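Local structure of oxidoreductase protein (Agrobacterium radiobacter, 5UI9) at residues Pro132-Ile145 and Ile255-Pro268. The protein binds NAD and a small dihydroxy acid, and is probably an NAD-dependent oxidoreductase of the Gfo/Idh/MocA family acting on hydroxyl groups. Sequence-based numbering, arbitrary orientation.
Sequences PIQAVKAVLESGAI and IRLSQGYRLEVTGP
Helix 132-141 lies along one face of the hairpin formed by strands 255-258 and 262-266, its axis about 10 Å from each, running antiparallel to the first (173°) and nearly parallel to the second (9°). This is helix-on-sheet packing in the C-terminal α/β domain of the Gfo/Idh/MocA fold, and no hydrogen bond crosses it. Val139 bridges the two strands: a chi1 of 171° puts its CG1 anti to the backbone N, where it reaches both Ile255 CD1 at 3.6 Å and Val265 CG2 at 3.8 Å, lying alongside both side chains, which point the opposite way. One turn earlier, Val136 CG2 packs against Leu257 CD2 at 3.8 Å, while Ala135 CB touches Leu263 CD2. Helix 175-191 covers another side of helix 132-141, through Ile133 and Leu140. Past the helix, which closes in a Schellman motif at Gly143, the side chain of Ile145 runs roughly perpendicular to that of Ile255, with Ile145 CD1 4.0 Å from Ile255 CG1. Next to the hairpin turn is a G1 beta bulge, where Tyr261 and Arg262 stand opposite Ser258. There the Tyr261 ring meets the helix's first turn obliquely, with Tyr261 CD1 3.7 Å from Pro132 CG.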
loop_
_atom_site.group_PDB
_atom_site.type_symbol
_atom_site.label_atom_id
_atom_site.label_comp_id
_atom_site.label_asym_id
_atom_site.label_seq_id
_atom_site.Cartn_x
_atom_site.Cartn_y
_atom_site.Cartn_z
ATOM N N PRO A 132 -19.946 -4.988 2.417
ATOM C CA PRO A 132 -19.070 -3.814 2.253
ATOM C C PRO A 132 -18.383 -3.712 0.887
ATOM O O PRO A 132 -18.184 -2.600 0.389
ATOM C CB PRO A 132 -18.026 -3.981 3.373
ATOM C CG PRO A 132 -18.115 -5.412 3.776
ATOM C CD PRO A 132 -19.553 -5.787 3.588
ATOM N N ILE A 133 -18.055 -4.850 0.280
ATOM C CA ILE A 133 -17.414 -4.850 -1.043
ATOM C C ILE A 133 -18.418 -4.466 -2.135
ATOM O O ILE A 133 -18.082 -3.758 -3.083
ATOM C CB ILE A 133 -16.785 -6.225 -1.399
ATOM C CG1 ILE A 133 -15.885 -6.759 -0.268
ATOM C CG2 ILE A 133 -16.025 -6.142 -2.720
ATOM C CD1 ILE A 133 -14.863 -5.789 0.255
ATOM N N GLN A 134 -19.643 -4.961 -1.999
ATOM C CA GLN A 134 -20.755 -4.581 -2.875
ATOM C C GLN A 134 -21.028 -3.088 -2.799
ATOM O O GLN A 134 -21.291 -2.457 -3.819
ATOM C CB GLN A 134 -22.025 -5.359 -2.502
ATOM C CG GLN A 134 -21.944 -6.847 -2.822
ATOM C CD GLN A 134 -22.159 -7.141 -4.294
ATOM O OE1 GLN A 134 -23.181 -6.760 -4.864
ATOM N NE2 GLN A 134 -21.203 -7.827 -4.914
ATOM N N ALA A 135 -20.940 -2.525 -1.595
ATOM C CA ALA A 135 -21.137 -1.087 -1.403
ATOM C C ALA A 135 -20.047 -0.254 -2.089
ATOM O O ALA A 135 -20.351 0.756 -2.723
ATOM C CB ALA A 135 -21.219 -0.753 0.076
ATOM N N VAL A 136 -18.789 -0.675 -1.973
ATOM C CA VAL A 136 -17.678 -0.012 -2.675
ATOM C C VAL A 136 -17.923 -0.016 -4.192
ATOM O O VAL A 136 -17.769 1.012 -4.852
ATOM C CB VAL A 136 -16.305 -0.656 -2.333
ATOM C CG1 VAL A 136 -15.186 -0.150 -3.249
ATOM C CG2 VAL A 136 -15.940 -0.392 -0.876
ATOM N N LYS A 137 -18.314 -1.169 -4.732
ATOM C CA LYS A 137 -18.641 -1.290 -6.156
ATOM C C LYS A 137 -19.782 -0.347 -6.557
ATOM O O LYS A 137 -19.669 0.370 -7.552
ATOM C CB LYS A 137 -18.997 -2.740 -6.499
ATOM C CG LYS A 137 -19.327 -3.009 -7.964
ATOM C CD LYS A 137 -18.182 -2.622 -8.883
ATOM C CE LYS A 137 -18.305 -3.309 -10.231
ATOM N NZ LYS A 137 -17.256 -2.809 -11.155
ATOM N N ALA A 138 -20.857 -0.336 -5.769
ATOM C CA ALA A 138 -22.031 0.489 -6.075
ATOM C C ALA A 138 -21.702 1.976 -6.060
ATOM O O ALA A 138 -22.145 2.710 -6.933
ATOM C CB ALA A 138 -23.180 0.187 -5.119
ATOM N N VAL A 139 -20.905 2.415 -5.085
ATOM C CA VAL A 139 -20.457 3.811 -5.030
ATOM C C VAL A 139 -19.650 4.191 -6.282
ATOM O O VAL A 139 -19.886 5.235 -6.877
ATOM C CB VAL A 139 -19.613 4.109 -3.759
ATOM C CG1 VAL A 139 -18.980 5.495 -3.836
ATOM C CG2 VAL A 139 -20.464 3.998 -2.497
ATOM N N LEU A 140 -18.696 3.347 -6.660
ATOM C CA LEU A 140 -17.797 3.647 -7.771
ATOM C C LEU A 140 -18.536 3.644 -9.113
ATOM O O LEU A 140 -18.309 4.526 -9.949
ATOM C CB LEU A 140 -16.637 2.650 -7.786
ATOM C CG LEU A 140 -15.519 2.840 -8.814
ATOM C CD1 LEU A 140 -14.852 4.198 -8.684
ATOM C CD2 LEU A 140 -14.496 1.733 -8.638
ATOM N N GLU A 141 -19.422 2.661 -9.299
ATOM C CA GLU A 141 -20.287 2.583 -10.489
ATOM C C GLU A 141 -21.231 3.790 -10.619
ATOM O O GLU A 141 -21.545 4.211 -11.732
ATOM C CB GLU A 141 -21.111 1.284 -10.480
ATOM C CG GLU A 141 -20.298 -0.006 -10.613
ATOM C CD GLU A 141 -20.613 -0.809 -11.871
ATOM O OE1 GLU A 141 -21.236 -1.891 -11.745
ATOM O OE2 GLU A 141 -20.239 -0.366 -12.981
ATOM N N SER A 142 -21.674 4.347 -9.491
ATOM C CA SER A 142 -22.552 5.538 -9.497
ATOM C C SER A 142 -21.913 6.806 -10.093
ATOM O O SER A 142 -22.635 7.729 -10.468
ATOM C CB SER A 142 -23.068 5.863 -8.082
ATOM O OG SER A 142 -22.101 6.565 -7.315
ATOM N N GLY A 143 -20.580 6.854 -10.157
ATOM C CA GLY A 143 -19.853 8.023 -10.653
ATOM C C GLY A 143 -19.489 9.024 -9.567
ATOM O O GLY A 143 -18.905 10.062 -9.868
ATOM N N ALA A 144 -19.799 8.704 -8.307
ATOM C CA ALA A 144 -19.602 9.613 -7.168
ATOM C C ALA A 144 -18.192 10.214 -7.041
ATOM O O ALA A 144 -18.049 11.374 -6.646
ATOM C CB ALA A 144 -19.978 8.908 -5.872
ATOM N N ILE A 145 -17.165 9.428 -7.366
ATOM C CA ILE A 145 -15.768 9.874 -7.233
ATOM C C ILE A 145 -15.031 10.029 -8.569
ATOM O O ILE A 145 -13.804 10.181 -8.583
ATOM C CB ILE A 145 -14.967 8.958 -6.280
ATOM C CG1 ILE A 145 -14.761 7.546 -6.850
ATOM C CG2 ILE A 145 -15.652 8.890 -4.922
ATOM C CD1 ILE A 145 -13.565 6.850 -6.224
ATOM N N ILE A 255 -12.920 6.917 -2.013
ATOM C CA ILE A 255 -13.615 5.948 -1.174
ATOM C C ILE A 255 -12.612 5.437 -0.147
ATOM O O ILE A 255 -11.484 5.095 -0.499
ATOM C CB ILE A 255 -14.168 4.753 -1.989
ATOM C CG1 ILE A 255 -15.256 5.213 -2.966
ATOM C CG2 ILE A 255 -14.703 3.663 -1.059
ATOM C CD1 ILE A 255 -15.616 4.176 -4.019
ATOM N N ARG A 256 -13.030 5.378 1.117
ATOM C CA ARG A 256 -12.218 4.801 2.189
ATOM C C ARG A 256 -13.073 3.856 3.024
ATOM O O ARG A 256 -13.909 4.293 3.826
ATOM C CB ARG A 256 -11.608 5.897 3.071
ATOM C CG ARG A 256 -10.584 6.791 2.369
ATOM C CD ARG A 256 -9.237 6.098 2.191
ATOM N NE ARG A 256 -8.208 6.950 1.573
ATOM C CZ ARG A 256 -8.097 7.213 0.264
ATOM N NH1 ARG A 256 -8.964 6.717 -0.631
ATOM N NH2 ARG A 256 -7.107 7.994 -0.162
ATOM N N LEU A 257 -12.873 2.558 2.807
ATOM C CA LEU A 257 -13.514 1.517 3.597
ATOM C C LEU A 257 -12.519 1.098 4.663
ATOM O O LEU A 257 -11.515 0.459 4.353
ATOM C CB LEU A 257 -13.904 0.323 2.714
ATOM C CG LEU A 257 -14.465 -0.913 3.425
ATOM C CD1 LEU A 257 -15.691 -0.566 4.253
ATOM C CD2 LEU A 257 -14.798 -1.988 2.399
ATOM N N SER A 258 -12.807 1.458 5.912
ATOM C CA SER A 258 -11.887 1.260 7.034
ATOM C C SER A 258 -12.466 0.261 8.036
ATOM O O SER A 258 -13.622 -0.164 7.902
ATOM C CB SER A 258 -11.589 2.602 7.705
ATOM O OG SER A 258 -12.764 3.173 8.234
ATOM N N GLN A 259 -11.642 -0.122 9.012
ATOM C CA GLN A 259 -11.993 -1.109 10.050
ATOM C C GLN A 259 -13.365 -0.837 10.674
ATOM O O GLN A 259 -13.715 0.302 10.917
ATOM C CB GLN A 259 -10.889 -1.140 11.133
ATOM C CG GLN A 259 -11.265 -1.667 12.527
ATOM C CD GLN A 259 -11.018 -3.151 12.705
ATOM O OE1 GLN A 259 -9.867 -3.581 12.825
ATOM N NE2 GLN A 259 -12.099 -3.941 12.770
ATOM N N GLY A 260 -14.114 -1.900 10.954
ATOM C CA GLY A 260 -15.470 -1.795 11.498
ATOM C C GLY A 260 -16.520 -1.461 10.450
ATOM O O GLY A 260 -17.598 -0.992 10.796
ATOM N N TYR A 261 -16.196 -1.703 9.177
ATOM C CA TYR A 261 -17.097 -1.489 8.036
ATOM C C TYR A 261 -17.572 -0.046 7.853
ATOM O O TYR A 261 -18.677 0.197 7.366
ATOM C CB TYR A 261 -18.294 -2.438 8.114
ATOM C CG TYR A 261 -17.890 -3.870 8.317
ATOM C CD1 TYR A 261 -17.344 -4.596 7.270
ATOM C CD2 TYR A 261 -18.047 -4.504 9.553
ATOM C CE1 TYR A 261 -16.967 -5.919 7.433
ATOM C CE2 TYR A 261 -17.667 -5.834 9.731
ATOM C CZ TYR A 261 -17.133 -6.534 8.663
ATOM O OH TYR A 261 -16.739 -7.843 8.804
ATOM N N ARG A 262 -16.724 0.906 8.226
ATOM C CA ARG A 262 -17.030 2.312 8.043
ATOM C C ARG A 262 -16.643 2.730 6.627
ATOM O O ARG A 262 -15.509 2.525 6.211
ATOM C CB ARG A 262 -16.286 3.147 9.076
ATOM C CG ARG A 262 -16.723 4.603 9.086
ATOM C CD ARG A 262 -16.372 5.300 10.390
ATOM N NE ARG A 262 -14.953 5.653 10.487
ATOM C CZ ARG A 262 -14.374 6.705 9.899
ATOM N NH1 ARG A 262 -15.075 7.548 9.137
ATOM N NH2 ARG A 262 -13.070 6.919 10.073
ATOM N N LEU A 263 -17.588 3.323 5.902
ATOM C CA LEU A 263 -17.414 3.677 4.493
ATOM C C LEU A 263 -17.480 5.194 4.322
ATOM O O LEU A 263 -18.557 5.789 4.422
ATOM C CB LEU A 263 -18.493 2.982 3.653
ATOM C CG LEU A 263 -18.538 3.217 2.144
ATOM C CD1 LEU A 263 -17.204 2.894 1.494
ATOM C CD2 LEU A 263 -19.647 2.368 1.539
ATOM N N GLU A 264 -16.320 5.806 4.085
ATOM C CA GLU A 264 -16.206 7.244 3.823
ATOM C C GLU A 264 -16.144 7.491 2.332
ATOM O O GLU A 264 -15.240 6.998 1.662
ATOM C CB GLU A 264 -14.936 7.824 4.439
ATOM C CG GLU A 264 -15.145 8.530 5.756
ATOM C CD GLU A 264 -13.861 9.144 6.286
ATOM O OE1 GLU A 264 -13.092 9.738 5.494
ATOM O OE2 GLU A 264 -13.628 9.024 7.506
ATOM N N VAL A 265 -17.093 8.268 1.825
ATOM C CA VAL A 265 -17.118 8.659 0.422
ATOM C C VAL A 265 -17.121 10.175 0.385
ATOM O O VAL A 265 -18.013 10.795 0.964
ATOM C CB VAL A 265 -18.379 8.137 -0.290
ATOM C CG1 VAL A 265 -18.430 8.640 -1.734
ATOM C CG2 VAL A 265 -18.441 6.617 -0.225
ATOM N N THR A 266 -16.125 10.771 -0.268
ATOM C CA THR A 266 -16.114 12.222 -0.476
ATOM C C THR A 266 -16.101 12.496 -1.973
ATOM O O THR A 266 -15.337 11.878 -2.715
ATOM C CB THR A 266 -14.940 12.947 0.236
ATOM O OG1 THR A 266 -13.735 12.797 -0.518
ATOM C CG2 THR A 266 -14.732 12.422 1.654
ATOM N N GLY A 267 -16.972 13.403 -2.398
ATOM C CA GLY A 267 -17.129 13.770 -3.799
ATOM C C GLY A 267 -17.336 15.267 -3.933
ATOM O O GLY A 267 -17.140 16.008 -2.966
ATOM N N PRO A 268 -17.735 15.729 -5.133
ATOM C CA PRO A 268 -17.942 17.169 -5.365
ATOM C C PRO A 268 -18.940 17.849 -4.399
ATOM O O PRO A 268 -18.738 19.012 -4.045
ATOM C CB PRO A 268 -18.456 17.218 -6.810
ATOM C CG PRO A 268 -17.920 15.978 -7.443
ATOM C CD PRO A 268 -17.950 14.940 -6.362
#